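Local coordinates for protein probable amino acid aminotransferase (PDB 6Q1S) that belongs to the class IV aminotransferase family and, as a two-subunit assembly, holds 4'-deoxy-4'-aminopyridoxal-5'-phosphate and 2-oxoglutaric acid in its pocket, at residues P17-D22 with T106-V111; L37-R42 with G120-G125; A160-A165 with A170-F175. All blocks are in the same frame, centred on the assembly; numbering follows the deposited sequence.

Interaction 1. Residues P17-D22 with T106-V111; sequences PLLHAD and TAYVMV
Leu18 and Leu19, in a loop without regular structure, pass Thr106 and Tyr108 of strand 106-113 with the backbones well apart: the CA atoms of Leu19 and Thr106 are 8.3 Å from each other and those of Leu18 and Tyr108 9.5 Å. No hydrogen bond joins the two segments, and side chains alone bridge the gap. The Tyr108 ring is the main platform. Its CG sits between the backbone N and the carbonyl carbon (chi1 62°), which turns the ring toward the loop. Leu18 lays one methyl, CD2, over a face of this ring in a CH-pi contact, 3.9 Å from the ring centroid and 21° off the normal; the atom is shifted toward the rim, and its distance to Tyr108 CD1 is 3.7 Å. Leu19 runs across the tyrosine at about a right angle. Its CD2 meets Tyr108 CE1 at 3.6 Å and also the methyl of Thr106, CG2, at 3.7 Å, while its other branch, CD1, comes near the phenol oxygen. The polar ends look to other partners: Thr106 OG1 bonds Asp23, and Tyr108 OH bonds the backbone oxygen of Ala21 of the second subunit. The pair is reciprocal: Tyr108 OH of the second subunit bonds Ala21 O of this chain, so the apolar cluster lies right at the dimer interface. Strand 106-113 runs between strands 3-6 and 89-96, antiparallel to each; Val4 of strand 3-6 touches both Leu18 and Tyr108, whereas Ala107 and Val109 of strand 106-113 pack on Trp70 of helix 67-84.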
loop_
_atom_site.group_PDB
_atom_site.type_symbol
_atom_site.label_atom_id
_atom_site.label_comp_id
_atom_site.label_asym_id
_atom_site.label_seq_id
_atom_site.Cartn_x
_atom_site.Cartn_y
_atom_site.Cartn_z
ATOM N N PRO B 17 -1.339 23.974 2.285
ATOM C CA PRO B 17 -1.273 22.585 2.746
ATOM C C PRO B 17 -2.344 22.286 3.782
ATOM O O PRO B 17 -2.724 23.142 4.584
ATOM C CB PRO B 17 0.132 22.474 3.357
ATOM C CG PRO B 17 0.878 23.676 2.865
ATOM C CD PRO B 17 -0.149 24.742 2.682
ATOM N N LEU B 18 -2.842 21.055 3.744
ATOM C CA LEU B 18 -3.829 20.572 4.701
ATOM C C LEU B 18 -3.278 19.533 5.664
ATOM O O LEU B 18 -3.623 19.550 6.848
ATOM C CB LEU B 18 -5.039 19.986 3.965
ATOM C CG LEU B 18 -6.082 19.318 4.863
ATOM C CD1 LEU B 18 -6.674 20.315 5.843
ATOM C CD2 LEU B 18 -7.174 18.674 4.024
ATOM N N LEU B 19 -2.413 18.643 5.192
ATOM C CA LEU B 19 -1.975 17.497 5.972
ATOM C C LEU B 19 -0.613 17.760 6.596
ATOM O O LEU B 19 0.258 18.387 5.985
ATOM C CB LEU B 19 -1.910 16.247 5.094
ATOM C CG LEU B 19 -3.142 16.056 4.213
ATOM C CD1 LEU B 19 -2.845 15.100 3.077
ATOM C CD2 LEU B 19 -4.307 15.561 5.049
ATOM N N HIS B 20 -0.438 17.273 7.820
ATOM C CA HIS B 20 0.833 17.371 8.511
ATOM C C HIS B 20 1.806 16.314 7.992
ATOM O O HIS B 20 1.428 15.358 7.309
ATOM C CB HIS B 20 0.628 17.223 10.017
ATOM C CG HIS B 20 -0.211 18.307 10.618
ATOM N ND1 HIS B 20 0.322 19.342 11.354
ATOM C CD2 HIS B 20 -1.548 18.521 10.582
ATOM C CE1 HIS B 20 -0.650 20.145 11.751
ATOM N NE2 HIS B 20 -1.794 19.669 11.295
ATOM N N ALA B 21 3.084 16.501 8.323
ATOM C CA ALA B 21 4.117 15.591 7.845
ATOM C C ALA B 21 4.027 14.217 8.494
ATOM O O ALA B 21 4.616 13.262 7.976
ATOM C CB ALA B 21 5.501 16.189 8.090
ATOM N N ASP B 22 3.315 14.098 9.614
ATOM C CA ASP B 22 3.204 12.842 10.342
ATOM C C ASP B 22 1.830 12.198 10.199
ATOM O O ASP B 22 1.499 11.290 10.971
ATOM C CB ASP B 22 3.534 13.053 11.821
ATOM C CG ASP B 22 2.746 14.187 12.438
ATOM O OD1 ASP B 22 2.860 14.391 13.664
ATOM O OD2 ASP B 22 1.983 14.851 11.706
ATOM N N THR B 106 -8.066 11.721 10.075
ATOM C CA THR B 106 -8.081 12.721 9.017
ATOM C C THR B 106 -9.158 12.368 8.000
ATOM O O THR B 106 -9.258 11.216 7.567
ATOM C CB THR B 106 -6.716 12.809 8.333
ATOM O OG1 THR B 106 -5.697 13.035 9.317
ATOM C CG2 THR B 106 -6.698 13.949 7.326
ATOM N N ALA B 107 -9.974 13.357 7.637
ATOM C CA ALA B 107 -11.093 13.129 6.732
ATOM C C ALA B 107 -11.376 14.400 5.947
ATOM O O ALA B 107 -11.580 15.459 6.545
ATOM C CB ALA B 107 -12.339 12.695 7.507
ATOM N N TYR B 108 -11.386 14.299 4.619
ATOM C CA TYR B 108 -11.738 15.445 3.791
ATOM C C TYR B 108 -12.232 14.958 2.436
ATOM O O TYR B 108 -12.108 13.781 2.086
ATOM C CB TYR B 108 -10.564 16.420 3.634
ATOM C CG TYR B 108 -9.339 15.859 2.948
ATOM C CD1 TYR B 108 -8.344 15.217 3.674
ATOM C CD2 TYR B 108 -9.166 15.994 1.577
ATOM C CE1 TYR B 108 -7.218 14.713 3.051
ATOM C CE2 TYR B 108 -8.045 15.493 0.947
ATOM C CZ TYR B 108 -7.073 14.855 1.688
ATOM O OH TYR B 108 -5.955 14.358 1.061
ATOM N N VAL B 109 -12.795 15.895 1.675
ATOM C CA VAL B 109 -13.356 15.640 0.355
ATOM C C VAL B 109 -12.617 16.507 -0.654
ATOM O O VAL B 109 -12.353 17.687 -0.396
ATOM C CB VAL B 109 -14.871 15.933 0.332
ATOM C CG1 VAL B 109 -15.389 16.042 -1.094
ATOM C CG2 VAL B 109 -15.627 14.865 1.098
ATOM N N MET B 110 -12.282 15.921 -1.802
ATOM C CA MET B 110 -11.468 16.594 -2.805
ATOM C C MET B 110 -12.043 16.368 -4.194
ATOM O O MET B 110 -12.354 15.231 -4.560
ATOM C CB MET B 110 -10.022 16.096 -2.747
ATOM C CG MET B 110 -9.131 16.667 -3.823
ATOM S SD MET B 110 -7.391 16.350 -3.491
ATOM C CE MET B 110 -7.461 14.617 -3.048
ATOM N N VAL B 111 -12.174 17.448 -4.963
ATOM C CA VAL B 111 -12.609 17.384 -6.353
ATOM C C VAL B 111 -11.464 17.857 -7.237
ATOM O O VAL B 111 -10.809 18.861 -6.936
ATOM C CB VAL B 111 -13.874 18.233 -6.594
ATOM C CG1 VAL B 111 -14.514 17.858 -7.921
ATOM C CG2 VAL B 111 -14.858 18.062 -5.449
#

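Interaction 2. Residues L37-R42 with G120-G125; sequences LVRDGR and GARRDG
Arg122 reaches from helix 116-123 toward Leu37 and Arg39 at the end of strand 31-39, its chain extended from CG to NE. The tight part lies around its guanidinium. Both methyls of Leu37 press on Arg122 NH2, CD2 at 3.8 Å and CD1 at 3.9 Å, the latter at the edge of the group and in its plane. Arg39, on the same strand as Leu37, also points against Arg122, its chain bent at chi3 (-81°). Arg122 NH1 lies at the edge of the Arg39 guanidinium, 3.1 Å from Arg39 NH2, a close approach of two donors and not a hydrogen bond; the planes are 78° apart. Glu88 lies between the arginines, OE1 in a salt bridge with Arg39 NE and OE2 with Arg122 NH2, which probably offsets their like charges; Asp284 pairs with Arg39 NH1. The outer side is looser: Asp40 is exposed in the type I' turn from Arg39 to Arg42, and at the helix end exposed Arg123 grips the Asp124 carboxylate side-on through NE and NH2. The turn makes a tight beta hairpin between strands 31-39 and 42-43. Arg122 NH2 also bonds the backbone oxygen of Met256, a residue of the 2-oxoglutaric acid pocket, consistent with a second-shell arginine behind a ligand site.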
loop_
_atom_site.group_PDB
_atom_site.type_symbol
_atom_site.label_atom_id
_atom_site.label_comp_id
_atom_site.label_asym_id
_atom_site.label_seq_id
_atom_site.Cartn_x
_atom_site.Cartn_y
_atom_site.Cartn_z
ATOM N N LEU B 37 -17.671 10.157 -9.450
ATOM C CA LEU B 37 -17.735 10.954 -10.666
ATOM C C LEU B 37 -18.868 11.965 -10.553
ATOM O O LEU B 37 -20.000 11.601 -10.218
ATOM C CB LEU B 37 -17.937 10.064 -11.892
ATOM C CG LEU B 37 -18.058 10.773 -13.243
ATOM C CD1 LEU B 37 -16.707 11.296 -13.706
ATOM C CD2 LEU B 37 -18.660 9.838 -14.279
ATOM N N VAL B 38 -18.558 13.229 -10.818
ATOM C CA VAL B 38 -19.567 14.278 -10.896
ATOM C C VAL B 38 -19.982 14.420 -12.354
ATOM O O VAL B 38 -19.159 14.757 -13.211
ATOM C CB VAL B 38 -19.038 15.608 -10.338
ATOM C CG1 VAL B 38 -20.036 16.725 -10.602
ATOM C CG2 VAL B 38 -18.764 15.485 -8.849
ATOM N N ARG B 39 -21.258 14.166 -12.635
ATOM C CA ARG B 39 -21.776 14.237 -13.995
ATOM C C ARG B 39 -23.167 14.847 -13.970
ATOM O O ARG B 39 -24.030 14.401 -13.208
ATOM C CB ARG B 39 -21.816 12.851 -14.654
ATOM C CG ARG B 39 -22.612 12.812 -15.950
ATOM C CD ARG B 39 -22.682 11.410 -16.539
ATOM N NE ARG B 39 -21.471 11.061 -17.281
ATOM C CZ ARG B 39 -21.344 9.975 -18.037
ATOM N NH1 ARG B 39 -22.356 9.128 -18.162
ATOM N NH2 ARG B 39 -20.208 9.740 -18.679
ATOM N N ASP B 40 -23.369 15.870 -14.803
ATOM C CA ASP B 40 -24.662 16.537 -14.956
ATOM C C ASP B 40 -25.189 17.051 -13.617
ATOM O O ASP B 40 -26.338 16.817 -13.238
ATOM C CB ASP B 40 -25.684 15.620 -15.635
ATOM C CG ASP B 40 -25.323 15.311 -17.077
ATOM O OD1 ASP B 40 -26.142 14.679 -17.776
ATOM O OD2 ASP B 40 -24.210 15.685 -17.506
ATOM N N GLY B 41 -24.322 17.754 -12.891
ATOM C CA GLY B 41 -24.728 18.511 -11.727
ATOM C C GLY B 41 -24.724 17.777 -10.404
ATOM O O GLY B 41 -25.064 18.390 -9.384
ATOM N N ARG B 42 -24.330 16.506 -10.370
ATOM C CA ARG B 42 -24.389 15.745 -9.129
ATOM C C ARG B 42 -23.349 14.635 -9.142
ATOM O O ARG B 42 -23.010 14.092 -10.198
ATOM C CB ARG B 42 -25.786 15.146 -8.913
ATOM C CG ARG B 42 -26.767 16.083 -8.231
ATOM C CD ARG B 42 -28.189 15.832 -8.698
ATOM N NE ARG B 42 -28.740 14.599 -8.145
ATOM C CZ ARG B 42 -29.914 14.086 -8.496
ATOM N NH1 ARG B 42 -30.341 12.959 -7.940
ATOM N NH2 ARG B 42 -30.658 14.696 -9.409
ATOM N N GLY B 120 -10.371 8.972 -23.715
ATOM C CA GLY B 120 -9.872 8.013 -24.686
ATOM C C GLY B 120 -10.274 6.589 -24.354
ATOM O O GLY B 120 -10.615 5.807 -25.245
ATOM N N ALA B 121 -10.245 6.234 -23.067
ATOM C CA ALA B 121 -10.616 4.882 -22.663
ATOM C C ALA B 121 -12.093 4.609 -22.923
ATOM O O ALA B 121 -12.463 3.505 -23.336
ATOM C CB ALA B 121 -10.277 4.664 -21.191
ATOM N N ARG B 122 -12.953 5.599 -22.676
ATOM C CA ARG B 122 -14.374 5.433 -22.963
ATOM C C ARG B 122 -14.619 5.324 -24.462
ATOM O O ARG B 122 -15.344 4.434 -24.924
ATOM C CB ARG B 122 -15.168 6.604 -22.383
ATOM C CG ARG B 122 -15.118 6.723 -20.873
ATOM C CD ARG B 122 -16.093 7.785 -20.394
ATOM N NE ARG B 122 -15.873 8.155 -18.999
ATOM C CZ ARG B 122 -16.386 9.239 -18.427
ATOM N NH1 ARG B 122 -17.150 10.062 -19.132
ATOM N NH2 ARG B 122 -16.136 9.502 -17.151
ATOM N N ARG B 123 -14.020 6.227 -25.238
ATOM C CA ARG B 123 -14.277 6.291 -26.673
ATOM C C ARG B 123 -13.544 5.189 -27.428
ATOM O O ARG B 123 -14.137 4.501 -28.267
ATOM C CB ARG B 123 -13.869 7.661 -27.211
ATOM C CG ARG B 123 -14.315 7.940 -28.633
ATOM C CD ARG B 123 -13.515 9.102 -29.177
ATOM N NE ARG B 123 -12.108 8.964 -28.810
ATOM C CZ ARG B 123 -11.233 9.963 -28.799
ATOM N NH1 ARG B 123 -11.615 11.188 -29.135
ATOM N NH2 ARG B 123 -9.974 9.738 -28.445
ATOM N N ASP B 124 -12.256 5.008 -27.145
ATOM C CA ASP B 124 -11.418 4.121 -27.943
ATOM C C ASP B 124 -11.224 2.747 -27.319
ATOM O O ASP B 124 -11.019 1.774 -28.052
ATOM C CB ASP B 124 -10.046 4.763 -28.176
ATOM C CG ASP B 124 -10.146 6.115 -28.854
ATOM O OD1 ASP B 124 -11.097 6.318 -29.639
ATOM O OD2 ASP B 124 -9.273 6.973 -28.604
ATOM N N GLY B 125 -11.282 2.641 -26.001
ATOM C CA GLY B 125 -10.962 1.394 -25.343
ATOM C C GLY B 125 -9.504 1.345 -24.946
ATOM O O GLY B 125 -8.766 2.333 -25.028
#

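Interaction 3. Residues A160-A165 with A170-F175; sequences AVLRHA and AGDVIF
Asp172 OD1, against which Leu162 rests its CD2 methyl at 3.4 Å, accepts the backbone N-H of Val173 at 2.7 Å through its anti lone pair. With this bond the carboxylate folds back on its own strand, and OD1 ends nearer helix 156-166 although the side chain starts off away from it. The contact belongs to a beta-alpha-beta crossover: strand 126-132 leads by way of this helix to strand 172-176, its parallel neighbour, and the short turn out of the helix is pinned by Ala170 N bonding Ala165 O at 2.8 Å (N-H...O angle 151°). The axes of 160-165 and 172-175 come within 7.5 Å, their N-to-C directions 116° apart. Small side chains probably allow this: Ala165 CB meets Ala170 CB at 3.7 Å and Val173 CG2 at 3.5 Å, and Ile129 of strand 126-132 touches both alanines. Leu162 also lies near the bound 2-oxoglutaric acid, and Asp172 OD2 makes a long, weak ion pair with Arg187 of that ligand's pocket. Ala160, Val161 and His164 also meet Trp145 of the second subunit. Farther along the strand, Phe175 meets Val161 of the helix, the two side chains coming from opposite directions, with Val161 CG1 3.6 Å and CG2 3.7 Å from Phe175 CZ.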
loop_
_atom_site.group_PDB
_atom_site.type_symbol
_atom_site.label_atom_id
_atom_site.label_comp_id
_atom_site.label_asym_id
_atom_site.label_seq_id
_atom_site.Cartn_x
_atom_site.Cartn_y
_atom_site.Cartn_z
ATOM N N ALA B 160 2.301 0.888 -9.875
ATOM C CA ALA B 160 3.494 0.297 -10.474
ATOM C C ALA B 160 3.127 -0.768 -11.500
ATOM O O ALA B 160 3.797 -0.900 -12.532
ATOM C CB ALA B 160 4.391 -0.290 -9.385
ATOM N N VAL B 161 2.072 -1.540 -11.231
ATOM C CA VAL B 161 1.619 -2.549 -12.185
ATOM C C VAL B 161 1.167 -1.887 -13.480
ATOM O O VAL B 161 1.429 -2.392 -14.580
ATOM C CB VAL B 161 0.502 -3.406 -11.558
ATOM C CG1 VAL B 161 -0.270 -4.158 -12.629
ATOM C CG2 VAL B 161 1.090 -4.378 -10.545
ATOM N N LEU B 162 0.495 -0.740 -13.375
ATOM C CA LEU B 162 0.061 -0.026 -14.570
ATOM C C LEU B 162 1.250 0.541 -15.338
ATOM O O LEU B 162 1.254 0.539 -16.573
ATOM C CB LEU B 162 -0.915 1.086 -14.192
ATOM C CG LEU B 162 -2.321 0.634 -13.795
ATOM C CD1 LEU B 162 -3.085 1.775 -13.141
ATOM C CD2 LEU B 162 -3.074 0.106 -15.005
ATOM N N ARG B 163 2.265 1.036 -14.624
ATOM C CA ARG B 163 3.465 1.526 -15.293
ATOM C C ARG B 163 4.230 0.390 -15.958
ATOM O O ARG B 163 4.833 0.585 -17.020
ATOM C CB ARG B 163 4.363 2.261 -14.298
ATOM C CG ARG B 163 3.849 3.632 -13.888
ATOM C CD ARG B 163 4.916 4.412 -13.135
ATOM N NE ARG B 163 5.467 3.647 -12.021
ATOM C CZ ARG B 163 4.974 3.660 -10.787
ATOM N NH1 ARG B 163 3.917 4.407 -10.499
ATOM N NH2 ARG B 163 5.541 2.929 -9.836
ATOM N N HIS B 164 4.223 -0.797 -15.345
ATOM C CA HIS B 164 4.872 -1.956 -15.950
ATOM C C HIS B 164 4.232 -2.307 -17.286
ATOM O O HIS B 164 4.932 -2.605 -18.260
ATOM C CB HIS B 164 4.810 -3.142 -14.985
ATOM C CG HIS B 164 5.224 -4.448 -15.591
ATOM N ND1 HIS B 164 4.317 -5.341 -16.120
ATOM C CD2 HIS B 164 6.443 -5.019 -15.742
ATOM C CE1 HIS B 164 4.958 -6.402 -16.576
ATOM N NE2 HIS B 164 6.250 -6.231 -16.360
ATOM N N ALA B 165 2.899 -2.271 -17.354
ATOM C CA ALA B 165 2.213 -2.571 -18.607
ATOM C C ALA B 165 2.360 -1.444 -19.617
ATOM O O ALA B 165 2.310 -1.689 -20.827
ATOM C CB ALA B 165 0.736 -2.848 -18.344
ATOM N N ALA B 170 0.784 -1.549 -23.145
ATOM C CA ALA B 170 -0.531 -1.915 -22.640
ATOM C C ALA B 170 -1.114 -0.772 -21.819
ATOM O O ALA B 170 -0.411 -0.136 -21.029
ATOM C CB ALA B 170 -0.456 -3.183 -21.789
ATOM N N GLY B 171 -2.407 -0.523 -22.006
ATOM C CA GLY B 171 -3.067 0.582 -21.342
ATOM C C GLY B 171 -3.617 0.237 -19.976
ATOM O O GLY B 171 -3.921 1.133 -19.181
ATOM N N ASP B 172 -3.757 -1.051 -19.686
ATOM C CA ASP B 172 -4.270 -1.488 -18.394
ATOM C C ASP B 172 -3.846 -2.935 -18.171
ATOM O O ASP B 172 -3.100 -3.513 -18.970
ATOM C CB ASP B 172 -5.790 -1.319 -18.329
ATOM C CG ASP B 172 -6.273 -0.936 -16.944
ATOM O OD1 ASP B 172 -5.884 -1.608 -15.966
ATOM O OD2 ASP B 172 -7.053 0.033 -16.836
ATOM N N VAL B 173 -4.330 -3.523 -17.081
ATOM C CA VAL B 173 -3.919 -4.854 -16.650
ATOM C C VAL B 173 -5.152 -5.603 -16.170
ATOM O O VAL B 173 -6.067 -5.009 -15.592
ATOM C CB VAL B 173 -2.850 -4.783 -15.534
ATOM C CG1 VAL B 173 -2.642 -6.141 -14.873
ATOM C CG2 VAL B 173 -1.539 -4.266 -16.081
ATOM N N ILE B 174 -5.185 -6.904 -16.435
ATOM C CA ILE B 174 -6.158 -7.808 -15.838
ATOM C C ILE B 174 -5.377 -8.774 -14.960
ATOM O O ILE B 174 -4.557 -9.554 -15.460
ATOM C CB ILE B 174 -6.982 -8.553 -16.899
ATOM C CG1 ILE B 174 -7.888 -7.573 -17.647
ATOM C CG2 ILE B 174 -7.810 -9.652 -16.247
ATOM C CD1 ILE B 174 -8.744 -8.218 -18.708
ATOM N N PHE B 175 -5.610 -8.705 -13.652
ATOM C CA PHE B 175 -4.913 -9.572 -12.715
ATOM C C PHE B 175 -5.468 -10.986 -12.792
ATOM O O PHE B 175 -6.686 -11.189 -12.775
ATOM C CB PHE B 175 -5.051 -9.037 -11.290
ATOM C CG PHE B 175 -4.015 -8.020 -10.919
ATOM C CD1 PHE B 175 -2.672 -8.268 -11.144
ATOM C CD2 PHE B 175 -4.385 -6.815 -10.350
ATOM C CE1 PHE B 175 -1.715 -7.335 -10.801
ATOM C CE2 PHE B 175 -3.432 -5.875 -10.007
ATOM C CZ PHE B 175 -2.093 -6.137 -10.232
#

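How the interactions relate
From the N terminus, the loop at 17-22 comes first, then the strand end at 37-42; their partners follow in the same order, 106-111 and 120-125, so the long loops closed by interactions 1 and 2 cross. The two contacts reach the same antiparallel sheet: interaction 1 ties the early loop to strand 106-113, and interaction 2 ties the end of strand 31-39 to helix 116-123, which follows strand 106-113 in the chain. Interaction 3 opens only after both have closed and bridges a short turn within the mixed sheet's crossover. Interactions 1 and 3 both meet the second subunit, while interactions 2 and 3 come within about 7 Å at their nearest atoms without touching.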